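PDB 3EB8: cysteine protease-like VirA from Shigella flexneri, which acts as a secreted virulence effector needed for entry into epithelial cells and spread within and between them, its assignment as an alpha-tubulin protease being disputed. Local coordinates for residues S22-E35 against H38-N51. Numbering follows the deposited sequence.
Sequences SFSPSLSQDKMDGE and HANIDGISIRLCLN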
ATOM      1  N   SER A  22      -4.186 -14.024 -10.045  1.00 57.87           N
ATOM      2  CA  SER A  22      -5.499 -14.004 -10.681  1.00 59.03           C
ATOM      3  C   SER A  22      -6.650 -13.678  -9.720  1.00 60.10           C
ATOM      4  O   SER A  22      -7.734 -13.291 -10.154  1.00 57.28           O
ATOM      5  CB  SER A  22      -5.757 -15.362 -11.337  1.00 57.97           C
ATOM      6  OG  SER A  22      -5.011 -15.492 -12.533  1.00 81.55           O
ATOM      7  N   PHE A  23      -6.419 -13.852  -8.424  1.00 56.31           N
ATOM      8  CA  PHE A  23      -7.464 -13.633  -7.443  1.00 56.31           C
ATOM      9  C   PHE A  23      -7.677 -12.146  -7.201  1.00 66.61           C
ATOM     10  O   PHE A  23      -6.722 -11.395  -6.983  1.00 59.00           O
ATOM     11  CB  PHE A  23      -7.168 -14.375  -6.131  1.00 56.22           C
ATOM     12  CG  PHE A  23      -7.517 -15.836  -6.174  1.00 57.23           C
ATOM     13  CD1 PHE A  23      -6.593 -16.771  -6.605  1.00 57.56           C
ATOM     14  CD2 PHE A  23      -8.787 -16.269  -5.808  1.00 58.04           C
ATOM     15  CE1 PHE A  23      -6.920 -18.120  -6.672  1.00 61.90           C
ATOM     16  CE2 PHE A  23      -9.129 -17.618  -5.864  1.00 59.13           C
ATOM     17  CZ  PHE A  23      -8.197 -18.547  -6.290  1.00 63.78           C
ATOM     18  N   SER A  24      -8.935 -11.724  -7.259  1.00 56.29           N
ATOM     19  CA  SER A  24      -9.287 -10.328  -7.050  1.00 56.06           C
ATOM     20  C   SER A  24     -10.401 -10.230  -6.029  1.00 56.47           C
ATOM     21  O   SER A  24     -11.215 -11.143  -5.915  1.00 58.13           O
ATOM     22  CB  SER A  24      -9.745  -9.701  -8.369  1.00 56.75           C
ATOM     23  OG  SER A  24      -8.859 -10.055  -9.422  1.00 57.06           O
ATOM     24  N   PRO A  25     -10.443  -9.121  -5.281  1.00 56.08           N
ATOM     25  CA  PRO A  25     -11.516  -8.896  -4.306  1.00 56.64           C
ATOM     26  C   PRO A  25     -12.863  -8.953  -5.002  1.00 58.00           C
ATOM     27  O   PRO A  25     -12.991  -8.497  -6.142  1.00 58.39           O
ATOM     28  CB  PRO A  25     -11.256  -7.466  -3.818  1.00 56.14           C
ATOM     29  CG  PRO A  25      -9.850  -7.195  -4.134  1.00 55.08           C
ATOM     30  CD  PRO A  25      -9.517  -7.983  -5.360  1.00 55.28           C
ATOM     31  N   SER A  26     -13.858  -9.519  -4.338  1.00 58.89           N
ATOM     32  CA  SER A  26     -15.186  -9.561  -4.917  1.00 60.38           C
ATOM     33  C   SER A  26     -16.036  -8.399  -4.398  1.00 61.11           C
ATOM     34  O   SER A  26     -16.474  -8.401  -3.250  1.00 63.91           O
ATOM     35  CB  SER A  26     -15.833 -10.908  -4.623  1.00 61.27           C
ATOM     36  OG  SER A  26     -15.097 -11.932  -5.268  1.00 60.84           O
ATOM     37  N   LEU A  27     -16.234  -7.387  -5.237  1.00 75.97           N
ATOM     38  CA  LEU A  27     -17.046  -6.235  -4.866  1.00 81.18           C
ATOM     39  C   LEU A  27     -18.387  -6.412  -5.546  1.00 88.23           C
ATOM     40  O   LEU A  27     -19.417  -5.938  -5.072  1.00 88.01           O
ATOM     41  CB  LEU A  27     -16.393  -4.949  -5.356  1.00 91.28           C
ATOM     42  CG  LEU A  27     -14.873  -4.856  -5.201  1.00 96.12           C
ATOM     43  CD1 LEU A  27     -14.335  -3.647  -5.972  1.00 98.01           C
ATOM     44  CD2 LEU A  27     -14.463  -4.810  -3.729  1.00 78.69           C
ATOM     45  N   SER A  28     -18.329  -7.104  -6.677  1.00 93.36           N
ATOM     46  CA  SER A  28     -19.485  -7.524  -7.447  1.00 89.07           C
ATOM     47  C   SER A  28     -20.714  -7.646  -6.552  1.00 87.49           C
ATOM     48  O   SER A  28     -20.611  -8.062  -5.397  1.00 91.40           O
ATOM     49  CB  SER A  28     -19.166  -8.876  -8.101  1.00 95.13           C
ATOM     50  OG  SER A  28     -17.770  -9.193  -8.010  1.00 80.53           O
ATOM     51  N   GLN A  29     -21.874  -7.278  -7.080  1.00 85.75           N
ATOM     52  CA  GLN A  29     -23.119  -7.436  -6.339  1.00 82.31           C
ATOM     53  C   GLN A  29     -23.674  -8.846  -6.513  1.00 80.77           C
ATOM     54  O   GLN A  29     -24.565  -9.277  -5.772  1.00 85.94           O
ATOM     55  CB  GLN A  29     -24.156  -6.390  -6.768  1.00 86.52           C
ATOM     56  CG  GLN A  29     -24.057  -5.066  -6.014  1.00 90.21           C
ATOM     57  CD  GLN A  29     -25.336  -4.231  -6.107  1.00104.66           C
ATOM     58  OE1 GLN A  29     -26.017  -4.007  -5.102  1.00111.62           O
ATOM     59  NE2 GLN A  29     -25.667  -3.777  -7.314  1.00101.69           N
ATOM     60  N   ASP A  30     -23.138  -9.567  -7.490  1.00 78.12           N
ATOM     61  CA  ASP A  30     -23.630 -10.907  -7.793  1.00 89.80           C
ATOM     62  C   ASP A  30     -22.575 -11.967  -7.458  1.00 90.37           C
ATOM     63  O   ASP A  30     -22.348 -12.910  -8.213  1.00106.71           O
ATOM     64  CB  ASP A  30     -24.086 -11.008  -9.259  1.00 90.13           C
ATOM     65  CG  ASP A  30     -23.033 -10.500 -10.233  1.00 98.03           C
ATOM     66  OD1 ASP A  30     -21.848 -10.405  -9.826  1.00109.16           O
ATOM     67  OD2 ASP A  30     -23.386 -10.186 -11.392  1.00 83.71           O
ATOM     68  N   LYS A  31     -21.934 -11.800  -6.313  1.00 80.90           N
ATOM     69  CA  LYS A  31     -20.995 -12.787  -5.804  1.00 71.09           C
ATOM     70  C   LYS A  31     -21.740 -13.772  -4.916  1.00 69.68           C
ATOM     71  O   LYS A  31     -22.860 -13.501  -4.478  1.00 75.94           O
ATOM     72  CB  LYS A  31     -19.901 -12.083  -4.997  1.00 67.80           C
ATOM     73  CG  LYS A  31     -20.425 -11.303  -3.801  1.00 67.09           C
ATOM     74  CD  LYS A  31     -19.566 -10.080  -3.540  1.00 73.67           C
ATOM     75  CE  LYS A  31     -19.886  -9.443  -2.203  1.00 73.56           C
ATOM     76  NZ  LYS A  31     -19.321 -10.254  -1.082  1.00 65.29           N
ATOM     77  N   MET A  32     -21.125 -14.914  -4.641  1.00 69.17           N
ATOM     78  CA  MET A  32     -21.716 -15.878  -3.722  1.00 70.46           C
ATOM     79  C   MET A  32     -21.839 -15.280  -2.336  1.00 70.50           C
ATOM     80  O   MET A  32     -21.350 -14.180  -2.095  1.00 69.33           O
ATOM     81  CB  MET A  32     -20.892 -17.152  -3.682  1.00 69.95           C
ATOM     82  CG  MET A  32     -20.951 -17.913  -4.976  1.00 70.37           C
ATOM     83  SD  MET A  32     -20.044 -19.442  -4.850  1.00 85.70           S
ATOM     84  CE  MET A  32     -20.952 -20.271  -3.541  1.00100.19           C
ATOM     85  N   ASP A  33     -22.501 -15.994  -1.430  1.00 71.99           N
ATOM     86  CA  ASP A  33     -22.651 -15.526  -0.059  1.00 72.28           C
ATOM     87  C   ASP A  33     -21.319 -15.598   0.670  1.00 70.51           C
ATOM     88  O   ASP A  33     -20.679 -16.643   0.705  1.00 77.28           O
ATOM     89  CB  ASP A  33     -23.695 -16.351   0.698  1.00105.08           C
ATOM     90  CG  ASP A  33     -25.119 -16.023   0.280  1.00121.18           C
ATOM     91  OD1 ASP A  33     -25.347 -15.762  -0.922  1.00124.31           O
ATOM     92  OD2 ASP A  33     -26.012 -16.033   1.156  1.00128.77           O
ATOM     93  N   GLY A  34     -20.903 -14.484   1.254  1.00 69.46           N
ATOM     94  CA  GLY A  34     -19.668 -14.446   2.010  1.00 67.91           C
ATOM     95  C   GLY A  34     -18.418 -14.415   1.141  1.00 65.99           C
ATOM     96  O   GLY A  34     -17.303 -14.386   1.657  1.00 64.72           O
ATOM     97  N   GLU A  35     -18.599 -14.412  -0.177  1.00 65.93           N
ATOM     98  CA  GLU A  35     -17.468 -14.360  -1.102  1.00 64.35           C
ATOM     99  C   GLU A  35     -16.670 -13.067  -0.973  1.00 62.82           C
ATOM    100  O   GLU A  35     -17.227 -11.969  -1.009  1.00 63.04           O
ATOM    101  CB  GLU A  35     -17.941 -14.532  -2.547  1.00 64.87           C
ATOM    102  CG  GLU A  35     -16.853 -14.366  -3.573  1.00 63.48           C
ATOM    103  CD  GLU A  35     -17.377 -14.515  -4.991  1.00 70.82           C
ATOM    104  OE1 GLU A  35     -18.330 -15.303  -5.189  1.00 66.92           O
ATOM    105  OE2 GLU A  35     -16.842 -13.846  -5.908  1.00 63.41           O
ATOM    106  N   HIS A  38     -12.344 -13.821  -5.979  1.00 59.09           N
ATOM    107  CA  HIS A  38     -12.665 -14.678  -7.106  1.00 59.93           C
ATOM    108  C   HIS A  38     -11.521 -14.721  -8.099  1.00 59.32           C
ATOM    109  O   HIS A  38     -10.725 -13.789  -8.201  1.00 58.41           O
ATOM    110  CB  HIS A  38     -13.891 -14.159  -7.840  1.00 60.92           C
ATOM    111  CG  HIS A  38     -13.659 -12.842  -8.502  1.00 60.48           C
ATOM    112  ND1 HIS A  38     -13.908 -11.644  -7.875  1.00 60.22           N
ATOM    113  CD2 HIS A  38     -13.158 -12.538  -9.719  1.00 60.39           C
ATOM    114  CE1 HIS A  38     -13.592 -10.655  -8.690  1.00 60.04           C
ATOM    115  NE2 HIS A  38     -13.136 -11.170  -9.814  1.00 65.43           N
ATOM    116  N   ALA A  39     -11.456 -15.811  -8.846  1.00 59.98           N
ATOM    117  CA  ALA A  39     -10.516 -15.935  -9.943  1.00 59.77           C
ATOM    118  C   ALA A  39     -11.252 -16.582 -11.096  1.00 60.95           C
ATOM    119  O   ALA A  39     -11.913 -17.596 -10.945  1.00 61.85           O
ATOM    120  CB  ALA A  39      -9.317 -16.764  -9.537  1.00 59.41           C
ATOM    121  N   ASN A  40     -11.174 -15.955 -12.251  1.00 70.07           N
ATOM    122  CA  ASN A  40     -11.826 -16.488 -13.430  1.00 62.87           C
ATOM    123  C   ASN A  40     -10.732 -16.797 -14.420  1.00 64.35           C
ATOM    124  O   ASN A  40     -10.116 -15.894 -14.992  1.00 68.54           O
ATOM    125  CB  ASN A  40     -12.830 -15.483 -14.006  1.00 68.70           C
ATOM    126  CG  ASN A  40     -13.875 -15.046 -12.978  1.00 73.20           C
ATOM    127  OD1 ASN A  40     -14.327 -15.853 -12.170  1.00 75.83           O
ATOM    128  ND2 ASN A  40     -14.254 -13.766 -13.003  1.00 77.76           N
ATOM    129  N   ILE A  41     -10.472 -18.086 -14.591  1.00 62.78           N
ATOM    130  CA  ILE A  41      -9.465 -18.542 -15.534  1.00 63.02           C
ATOM    131  C   ILE A  41     -10.054 -19.416 -16.631  1.00 66.65           C
ATOM    132  O   ILE A  41     -10.404 -20.569 -16.411  1.00 65.09           O
ATOM    133  CB  ILE A  41      -8.301 -19.248 -14.812  1.00 76.77           C
ATOM    134  CG1 ILE A  41      -7.575 -18.221 -13.918  1.00 75.29           C
ATOM    135  CG2 ILE A  41      -7.350 -19.910 -15.836  1.00 68.43           C
ATOM    136  CD1 ILE A  41      -7.010 -18.789 -12.634  1.00 66.35           C
ATOM    137  N   ASP A  42     -10.198 -18.815 -17.805  1.00 76.30           N
ATOM    138  CA  ASP A  42     -10.510 -19.526 -19.034  1.00 89.92           C
ATOM    139  C   ASP A  42     -11.627 -20.546 -18.891  1.00 86.37           C
ATOM    140  O   ASP A  42     -11.461 -21.709 -19.258  1.00 97.47           O
ATOM    141  CB  ASP A  42      -9.243 -20.183 -19.580  1.00118.73           C
ATOM    142  CG  ASP A  42      -8.031 -19.258 -19.503  1.00140.37           C
ATOM    143  OD1 ASP A  42      -8.194 -18.028 -19.691  1.00145.00           O
ATOM    144  OD2 ASP A  42      -6.917 -19.758 -19.244  1.00145.94           O
ATOM    145  N   GLY A  43     -12.768 -20.101 -18.376  1.00 67.30           N
ATOM    146  CA  GLY A  43     -13.947 -20.947 -18.290  1.00 68.47           C
ATOM    147  C   GLY A  43     -14.221 -21.414 -16.873  1.00 68.15           C
ATOM    148  O   GLY A  43     -15.347 -21.751 -16.499  1.00 69.03           O
ATOM    149  N   ILE A  44     -13.171 -21.432 -16.068  1.00 67.03           N
ATOM    150  CA  ILE A  44     -13.294 -21.846 -14.684  1.00 66.77           C
ATOM    151  C   ILE A  44     -13.319 -20.638 -13.751  1.00 71.71           C
ATOM    152  O   ILE A  44     -12.832 -19.556 -14.085  1.00 73.72           O
ATOM    153  CB  ILE A  44     -12.161 -22.795 -14.298  1.00 66.62           C
ATOM    154  CG1 ILE A  44     -12.335 -24.108 -15.058  1.00 71.79           C
ATOM    155  CG2 ILE A  44     -12.141 -23.034 -12.800  1.00 80.31           C
ATOM    156  CD1 ILE A  44     -11.639 -25.255 -14.426  1.00 86.45           C
ATOM    157  N   SER A  45     -13.913 -20.826 -12.585  1.00 65.77           N
ATOM    158  CA  SER A  45     -14.010 -19.752 -11.628  1.00 64.85           C
ATOM    159  C   SER A  45     -13.829 -20.314 -10.242  1.00 66.58           C
ATOM    160  O   SER A  45     -14.396 -21.348  -9.909  1.00 66.77           O
ATOM    161  CB  SER A  45     -15.368 -19.076 -11.730  1.00 65.61           C
ATOM    162  OG  SER A  45     -15.424 -17.961 -10.864  1.00 71.18           O
ATOM    163  N   ILE A  46     -13.022 -19.643  -9.436  1.00 63.50           N
ATOM    164  CA  ILE A  46     -12.855 -20.032  -8.051  1.00 63.45           C
ATOM    165  C   ILE A  46     -13.372 -18.890  -7.186  1.00 62.91           C
ATOM    166  O   ILE A  46     -13.050 -17.730  -7.426  1.00 61.92           O
ATOM    167  CB  ILE A  46     -11.378 -20.352  -7.715  1.00 62.67           C
ATOM    168  CG1 ILE A  46     -10.857 -21.462  -8.612  1.00 63.40           C
ATOM    169  CG2 ILE A  46     -11.243 -20.816  -6.289  1.00 66.39           C
ATOM    170  CD1 ILE A  46     -10.329 -20.989  -9.946  1.00 62.94           C
ATOM    171  N   ARG A  47     -14.196 -19.220  -6.202  1.00 63.76           N
ATOM    172  CA  ARG A  47     -14.702 -18.221  -5.289  1.00 63.48           C
ATOM    173  C   ARG A  47     -14.261 -18.564  -3.886  1.00 63.38           C
ATOM    174  O   ARG A  47     -14.370 -19.715  -3.452  1.00 64.42           O
ATOM    175  CB  ARG A  47     -16.223 -18.154  -5.353  1.00 64.89           C
ATOM    176  CG  ARG A  47     -16.776 -18.111  -6.752  1.00 65.48           C
ATOM    177  CD  ARG A  47     -16.304 -16.882  -7.507  1.00 64.38           C
ATOM    178  NE  ARG A  47     -16.942 -16.819  -8.818  1.00 73.31           N
ATOM    179  CZ  ARG A  47     -18.188 -16.406  -9.019  1.00 66.47           C
ATOM    180  NH1 ARG A  47     -18.927 -16.008  -7.991  1.00 66.99           N
ATOM    181  NH2 ARG A  47     -18.687 -16.388 -10.248  1.00 67.35           N
ATOM    182  N   LEU A  48     -13.758 -17.569  -3.172  1.00 62.26           N
ATOM    183  CA  LEU A  48     -13.349 -17.760  -1.794  1.00 62.21           C
ATOM    184  C   LEU A  48     -14.350 -17.071  -0.891  1.00 62.73           C
ATOM    185  O   LEU A  48     -14.564 -15.865  -1.005  1.00 62.09           O
ATOM    186  CB  LEU A  48     -11.972 -17.164  -1.576  1.00 60.68           C
ATOM    187  CG  LEU A  48     -10.962 -17.588  -2.638  1.00 60.17           C
ATOM    188  CD1 LEU A  48      -9.612 -16.903  -2.412  1.00 58.82           C
ATOM    189  CD2 LEU A  48     -10.815 -19.088  -2.646  1.00 61.31           C
ATOM    190  N   CYS A  49     -14.968 -17.837   0.002  1.00 64.10           N
ATOM    191  CA  CYS A  49     -16.012 -17.294   0.852  1.00 64.98           C
ATOM    192  C   CYS A  49     -15.692 -17.468   2.324  1.00 65.26           C
ATOM    193  O   CYS A  49     -15.071 -18.448   2.723  1.00 65.62           O
ATOM    194  CB  CYS A  49     -17.359 -17.942   0.527  1.00 66.86           C
ATOM    195  SG  CYS A  49     -17.809 -17.810  -1.208  1.00 66.84           S
ATOM    196  N   LEU A  50     -16.125 -16.494   3.117  1.00 65.25           N
ATOM    197  CA  LEU A  50     -16.043 -16.560   4.562  1.00 65.83           C
ATOM    198  C   LEU A  50     -17.451 -16.658   5.112  1.00 67.80           C
ATOM    199  O   LEU A  50     -18.349 -15.937   4.677  1.00 68.15           O
ATOM    200  CB  LEU A  50     -15.351 -15.314   5.105  1.00 64.35           C
ATOM    201  CG  LEU A  50     -13.831 -15.430   5.124  1.00 62.88           C
ATOM    202  CD1 LEU A  50     -13.172 -14.073   5.090  1.00 65.42           C
ATOM    203  CD2 LEU A  50     -13.393 -16.205   6.355  1.00 63.71           C
ATOM    204  N   ASN A  51     -17.647 -17.571   6.050  1.00 69.32           N
ATOM    205  CA  ASN A  51     -18.909 -17.672   6.759  1.00 71.43           C
ATOM    206  C   ASN A  51     -18.601 -17.916   8.225  1.00 72.23           C
ATOM    207  O   ASN A  51     -18.013 -18.934   8.586  1.00 77.00           O
ATOM    208  CB  ASN A  51     -19.773 -18.779   6.156  1.00 73.22           C
ATOM    209  CG  ASN A  51     -19.939 -18.621   4.641  1.00 94.33           C
ATOM    210  OD1 ASN A  51     -20.728 -17.793   4.174  1.00 91.53           O
ATOM    211  ND2 ASN A  51     -19.181 -19.406   3.870  1.00 92.44           N
TER
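Glu35 OE1 is gripped by two donors. Arg47 NH1 reaches Glu35 OE1 at 3.0 Å, on its syn lone pair, in a salt bridge that lies close to the guanidinium plane. The backbone N of Met32 comes from above the carboxylate plane. The Glu35 chain is extended, with CG anti to the backbone N (chi1 175°), and this carries the carboxylate across to the arginine. The two flat groups are turned 63° apart. Arg47 NE bonds Ser45 OG, so NE and NH1 both have a partner close to the guanidinium plane.

The other carboxylate oxygen belongs to a short hydrogen-bond chain. Ser26 OG donates to Glu35 OE2 at 2.7 Å, on the anti lone pair. Ser26 OG in turn accepts from His38 ND1 at 2.9 Å, at the edge of the imidazole and in its plane. Ser26 thus links the acid to the ring, which restrains the turn of the ring.

Ser24 and His38 form an antiparallel hydrogen-bonded pair, joined by Ser24 N to His38 O and His38 N to Ser24 O. Next to it, Ala39 CB sits over the centre of one face of the Phe23 ring, 3.6 Å from the centroid, a CH-pi contact. Ile46 CG2 meets the edge of that ring at CZ, and Leu48 CD1 lies 3.6 Å from Phe23 CD2.

At the far end, Met32 to Glu35 make a type II turn with Gly34 at positive phi. Leu50 N bonds Gly34 O at 2.8 Å. Cys49 SG packs 3.5 Å from Glu35 CB, and Lys31 NZ bonds Glu35 O.

The whole is an antiparallel meander: strand 24-25 edges strand 35-41, which a type I' turn at Ile41-Ile44 joins as a beta hairpin to strand 44-51.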